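Local coordinates for hypothetical protein TTHA0849 (Thermus thermophilus, PDB 2D4R), which is of unknown function but, as a putative member of the START domain superfamily related to COQ10 proteins, probably binds a lipid or similar hydrophobic ligand, at residues P2-P14 and P95-E109. Numbering follows the deposited sequence.
Sequences PEVRAERYIPAPP and PEGEGTRVVLTLTYE
Arg-101 reaches across the strand pair to Glu-7, its guanidinium plane turned 78° from the carboxylate; NE lies 3.4 Å from Glu-7 OE1, a salt bridge of rather long reach. CG of Arg-101 stands anti to the backbone N (chi1 -180°), and bends at chi2 and chi3 bring NH2 to 3.3 Å from Tyr-9 CB. The same NH2 makes a weak hydrogen bond, 2.8 Å long, to Glu-96 OE1, while Arg-5 NH1 forms a salt bridge with Glu-7 OE2 (3.1 Å), coming from above the carboxylate plane. Arg-5, Glu-7 and Arg-101, on the face that also bears Tyr-9, thus join Glu-96 of the preceding loop in one salt-bridge network. A leucine in place of Arg-101 would probably leave Glu-96 and Glu-7 without the cation linking them and the Tyr-9 side chain less firmly flanked. The Tyr-9 ring offers its edge to the loop, CE1 lying 3.1 Å from Glu-96 O.

At one end, Thr-100 OG1 donates to Ala-12 O at 2.5 Å, tying the turn before helix 14-22 to the strand. At the other, Pro-2 CG sits over the Tyr-108 ring face in a CH-pi contact, 4.1 Å from the centroid. Between them, paired N-H and C=O groups of Val-4/Leu-106, Ala-6/Leu-104, Arg-8/Val-102 and Ile-10/Thr-100 establish an antiparallel register, the strand directions 161° apart.

Strand 3-10 is an outermost strand of the antiparallel sheet, and 100-109 continues it through backbone bonds to strand 86-95. The face bearing Val-4, Ile-10 and Val-102 turns inward: Val-4 packs on Gln-124, Gln-128 and Val-131 of helix 120-144, whereas Ile-10 and Val-102 meet Val-17 of helix 14-22, an arrangement consistent with the helix-grip fold of Bet v 1-like proteins.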
# COMPACT_ATOMS: atom_id res chain seq x y z
N PRO A 2 -1.12 3.83 -15.88
CA PRO A 2 -2.27 2.98 -15.55
C PRO A 2 -2.57 2.92 -14.05
O PRO A 2 -1.76 3.35 -13.24
CB PRO A 2 -1.90 1.61 -16.14
CG PRO A 2 -0.41 1.63 -16.22
CD PRO A 2 -0.01 3.06 -16.47
N GLU A 3 -3.73 2.39 -13.70
CA GLU A 3 -4.21 2.40 -12.32
C GLU A 3 -4.79 1.06 -11.89
O GLU A 3 -5.31 0.31 -12.71
CB GLU A 3 -5.27 3.49 -12.14
CG GLU A 3 -5.86 3.58 -10.75
CD GLU A 3 -7.29 4.10 -10.76
OE1 GLU A 3 -7.50 5.27 -10.36
OE2 GLU A 3 -8.20 3.35 -11.18
N VAL A 4 -4.67 0.76 -10.61
CA VAL A 4 -5.23 -0.44 -10.00
C VAL A 4 -5.97 -0.01 -8.73
O VAL A 4 -5.63 1.00 -8.13
CB VAL A 4 -4.10 -1.45 -9.64
CG1 VAL A 4 -4.60 -2.46 -8.63
CG2 VAL A 4 -3.65 -2.18 -10.89
N ARG A 5 -6.98 -0.75 -8.32
CA ARG A 5 -7.62 -0.48 -7.04
C ARG A 5 -8.15 -1.75 -6.42
O ARG A 5 -8.74 -2.59 -7.10
CB ARG A 5 -8.75 0.51 -7.22
CG ARG A 5 -9.74 0.12 -8.27
CD ARG A 5 -10.95 -0.51 -7.63
NE ARG A 5 -11.48 0.34 -6.56
CZ ARG A 5 -12.56 0.02 -5.85
NH1 ARG A 5 -12.99 0.84 -4.89
NH2 ARG A 5 -13.19 -1.11 -6.10
N ALA A 6 -7.91 -1.89 -5.12
CA ALA A 6 -8.40 -3.03 -4.38
C ALA A 6 -9.34 -2.50 -3.30
O ALA A 6 -9.21 -1.36 -2.85
CB ALA A 6 -7.24 -3.77 -3.75
N GLU A 7 -10.28 -3.35 -2.89
CA GLU A 7 -11.32 -2.99 -1.93
C GLU A 7 -11.47 -4.18 -0.99
O GLU A 7 -11.52 -5.33 -1.44
CB GLU A 7 -12.63 -2.74 -2.68
CG GLU A 7 -13.72 -2.03 -1.91
CD GLU A 7 -14.88 -1.61 -2.80
OE1 GLU A 7 -15.58 -2.51 -3.33
OE2 GLU A 7 -15.10 -0.39 -2.98
N ARG A 8 -11.53 -3.92 0.31
CA ARG A 8 -11.60 -5.02 1.25
C ARG A 8 -12.32 -4.61 2.54
O ARG A 8 -12.09 -3.51 3.08
CB ARG A 8 -10.18 -5.50 1.57
CG ARG A 8 -10.11 -6.81 2.35
CD ARG A 8 -8.70 -7.36 2.30
NE ARG A 8 -8.54 -8.60 3.05
CZ ARG A 8 -8.79 -9.80 2.55
NH1 ARG A 8 -8.61 -10.88 3.31
NH2 ARG A 8 -9.22 -9.93 1.31
N TYR A 9 -13.20 -5.49 3.02
CA TYR A 9 -13.93 -5.26 4.26
C TYR A 9 -13.17 -5.83 5.45
O TYR A 9 -12.78 -7.00 5.45
CB TYR A 9 -15.32 -5.89 4.19
CG TYR A 9 -16.04 -5.84 5.51
CD1 TYR A 9 -16.64 -4.65 5.95
CD2 TYR A 9 -16.07 -6.94 6.37
CE1 TYR A 9 -17.23 -4.56 7.20
CE2 TYR A 9 -16.66 -6.87 7.63
CZ TYR A 9 -17.24 -5.67 8.04
OH TYR A 9 -17.79 -5.57 9.29
N ILE A 10 -12.96 -5.00 6.47
CA ILE A 10 -12.29 -5.46 7.69
C ILE A 10 -13.15 -5.26 8.94
O ILE A 10 -13.60 -4.16 9.24
CB ILE A 10 -10.94 -4.74 7.86
CG1 ILE A 10 -9.99 -5.18 6.73
CG2 ILE A 10 -10.33 -5.06 9.22
CD1 ILE A 10 -8.63 -4.47 6.72
N PRO A 11 -13.41 -6.35 9.68
CA PRO A 11 -14.22 -6.29 10.90
C PRO A 11 -13.56 -5.56 12.07
O PRO A 11 -13.07 -6.19 13.01
CB PRO A 11 -14.49 -7.76 11.21
CG PRO A 11 -13.37 -8.50 10.56
CD PRO A 11 -13.03 -7.73 9.33
N ALA A 12 -13.57 -4.23 12.00
CA ALA A 12 -12.99 -3.39 13.05
C ALA A 12 -13.31 -1.94 12.71
O ALA A 12 -13.42 -1.59 11.54
CB ALA A 12 -11.49 -3.61 13.14
N PRO A 13 -13.47 -1.08 13.73
CA PRO A 13 -13.78 0.33 13.46
C PRO A 13 -12.73 1.03 12.62
O PRO A 13 -11.53 0.86 12.83
CB PRO A 13 -13.93 0.95 14.84
CG PRO A 13 -13.16 0.05 15.74
CD PRO A 13 -13.29 -1.33 15.16
N PRO A 14 -13.18 1.86 11.67
CA PRO A 14 -12.32 2.62 10.77
C PRO A 14 -11.11 3.25 11.44
O PRO A 14 -10.01 3.21 10.91
CB PRO A 14 -13.26 3.67 10.18
CG PRO A 14 -14.63 3.05 10.27
CD PRO A 14 -14.60 2.24 11.54
N PRO A 95 -16.66 3.76 6.68
CA PRO A 95 -17.49 3.01 7.62
C PRO A 95 -18.39 2.05 6.85
O PRO A 95 -19.07 2.46 5.92
CB PRO A 95 -18.28 4.09 8.36
CG PRO A 95 -18.32 5.23 7.41
CD PRO A 95 -17.02 5.19 6.66
N GLU A 96 -18.35 0.78 7.24
CA GLU A 96 -19.26 -0.22 6.71
C GLU A 96 -19.69 -1.14 7.85
O GLU A 96 -19.11 -2.21 8.05
CB GLU A 96 -18.56 -1.03 5.62
CG GLU A 96 -19.45 -2.08 4.95
CD GLU A 96 -18.88 -2.53 3.63
OE1 GLU A 96 -18.48 -3.71 3.53
OE2 GLU A 96 -18.83 -1.71 2.68
N GLY A 97 -20.70 -0.72 8.60
CA GLY A 97 -21.05 -1.41 9.83
C GLY A 97 -20.11 -1.02 10.95
O GLY A 97 -19.47 0.03 10.87
N GLU A 98 -20.01 -1.85 11.98
CA GLU A 98 -18.99 -1.65 13.01
C GLU A 98 -17.63 -1.97 12.40
O GLU A 98 -16.66 -2.24 13.12
CB GLU A 98 -19.22 -2.57 14.21
CG GLU A 98 -20.49 -2.28 14.99
CD GLU A 98 -21.13 -3.55 15.49
OE1 GLU A 98 -21.92 -3.48 16.46
OE2 GLU A 98 -20.85 -4.63 14.91
N GLY A 99 -17.58 -1.96 11.08
CA GLY A 99 -16.40 -2.41 10.38
C GLY A 99 -15.95 -1.39 9.35
O GLY A 99 -16.52 -0.31 9.26
N THR A 100 -14.95 -1.77 8.57
CA THR A 100 -14.28 -0.84 7.68
C THR A 100 -14.23 -1.36 6.24
O THR A 100 -13.77 -2.46 5.99
CB THR A 100 -12.84 -0.59 8.16
OG1 THR A 100 -12.87 -0.16 9.52
CG2 THR A 100 -12.17 0.48 7.31
N ARG A 101 -14.69 -0.55 5.30
CA ARG A 101 -14.40 -0.81 3.91
C ARG A 101 -13.14 -0.04 3.52
O ARG A 101 -13.15 1.19 3.41
CB ARG A 101 -15.57 -0.38 3.02
CG ARG A 101 -15.32 -0.65 1.55
CD ARG A 101 -16.44 -1.44 0.92
NE ARG A 101 -15.92 -2.53 0.10
CZ ARG A 101 -15.92 -3.81 0.47
NH1 ARG A 101 -15.42 -4.74 -0.34
NH2 ARG A 101 -16.43 -4.16 1.64
N VAL A 102 -12.04 -0.77 3.34
CA VAL A 102 -10.78 -0.16 2.98
C VAL A 102 -10.63 -0.13 1.46
O VAL A 102 -10.79 -1.16 0.79
CB VAL A 102 -9.58 -0.91 3.61
CG1 VAL A 102 -8.27 -0.25 3.22
CG2 VAL A 102 -9.71 -0.91 5.13
N VAL A 103 -10.33 1.05 0.93
CA VAL A 103 -10.14 1.22 -0.50
C VAL A 103 -8.73 1.71 -0.82
O VAL A 103 -8.29 2.74 -0.33
CB VAL A 103 -11.14 2.22 -1.09
CG1 VAL A 103 -11.05 2.21 -2.61
CG2 VAL A 103 -12.54 1.89 -0.60
N LEU A 104 -8.03 0.95 -1.65
CA LEU A 104 -6.66 1.27 -2.01
C LEU A 104 -6.53 1.51 -3.51
O LEU A 104 -6.78 0.61 -4.32
CB LEU A 104 -5.72 0.14 -1.58
CG LEU A 104 -4.25 0.26 -1.98
CD1 LEU A 104 -3.71 1.61 -1.53
CD2 LEU A 104 -3.46 -0.88 -1.37
N THR A 105 -6.13 2.71 -3.88
CA THR A 105 -6.04 3.10 -5.28
C THR A 105 -4.59 3.44 -5.60
O THR A 105 -3.95 4.23 -4.89
CB THR A 105 -6.90 4.36 -5.53
OG1 THR A 105 -8.18 4.17 -4.91
CG2 THR A 105 -7.08 4.61 -7.01
N LEU A 106 -4.08 2.85 -6.68
CA LEU A 106 -2.67 2.96 -7.04
C LEU A 106 -2.46 3.28 -8.53
O LEU A 106 -2.76 2.47 -9.40
CB LEU A 106 -1.94 1.66 -6.68
CG LEU A 106 -0.47 1.53 -7.09
CD1 LEU A 106 0.36 2.67 -6.52
CD2 LEU A 106 0.04 0.20 -6.59
N THR A 107 -1.93 4.47 -8.80
CA THR A 107 -1.48 4.82 -10.14
C THR A 107 0.01 4.62 -10.21
O THR A 107 0.76 5.14 -9.39
CB THR A 107 -1.81 6.29 -10.46
OG1 THR A 107 -3.22 6.46 -10.48
CG2 THR A 107 -1.18 6.71 -11.80
N TYR A 108 0.46 3.84 -11.18
CA TYR A 108 1.88 3.54 -11.30
C TYR A 108 2.31 3.67 -12.76
O TYR A 108 1.50 3.52 -13.68
CB TYR A 108 2.17 2.12 -10.82
CG TYR A 108 1.55 1.08 -11.73
CD1 TYR A 108 2.29 0.49 -12.75
CD2 TYR A 108 0.20 0.74 -11.61
CE1 TYR A 108 1.70 -0.41 -13.65
CE2 TYR A 108 -0.40 -0.15 -12.50
CZ TYR A 108 0.35 -0.72 -13.51
OH TYR A 108 -0.24 -1.59 -14.39
N GLU A 109 3.59 3.94 -12.97
CA GLU A 109 4.19 3.83 -14.29
C GLU A 109 5.57 3.22 -14.16
O GLU A 109 6.41 3.70 -13.40
CB GLU A 109 4.27 5.20 -14.96
CG GLU A 109 2.93 5.69 -15.51
CD GLU A 109 2.97 7.14 -15.97
OE1 GLU A 109 1.93 7.83 -15.88
OE2 GLU A 109 4.06 7.59 -16.42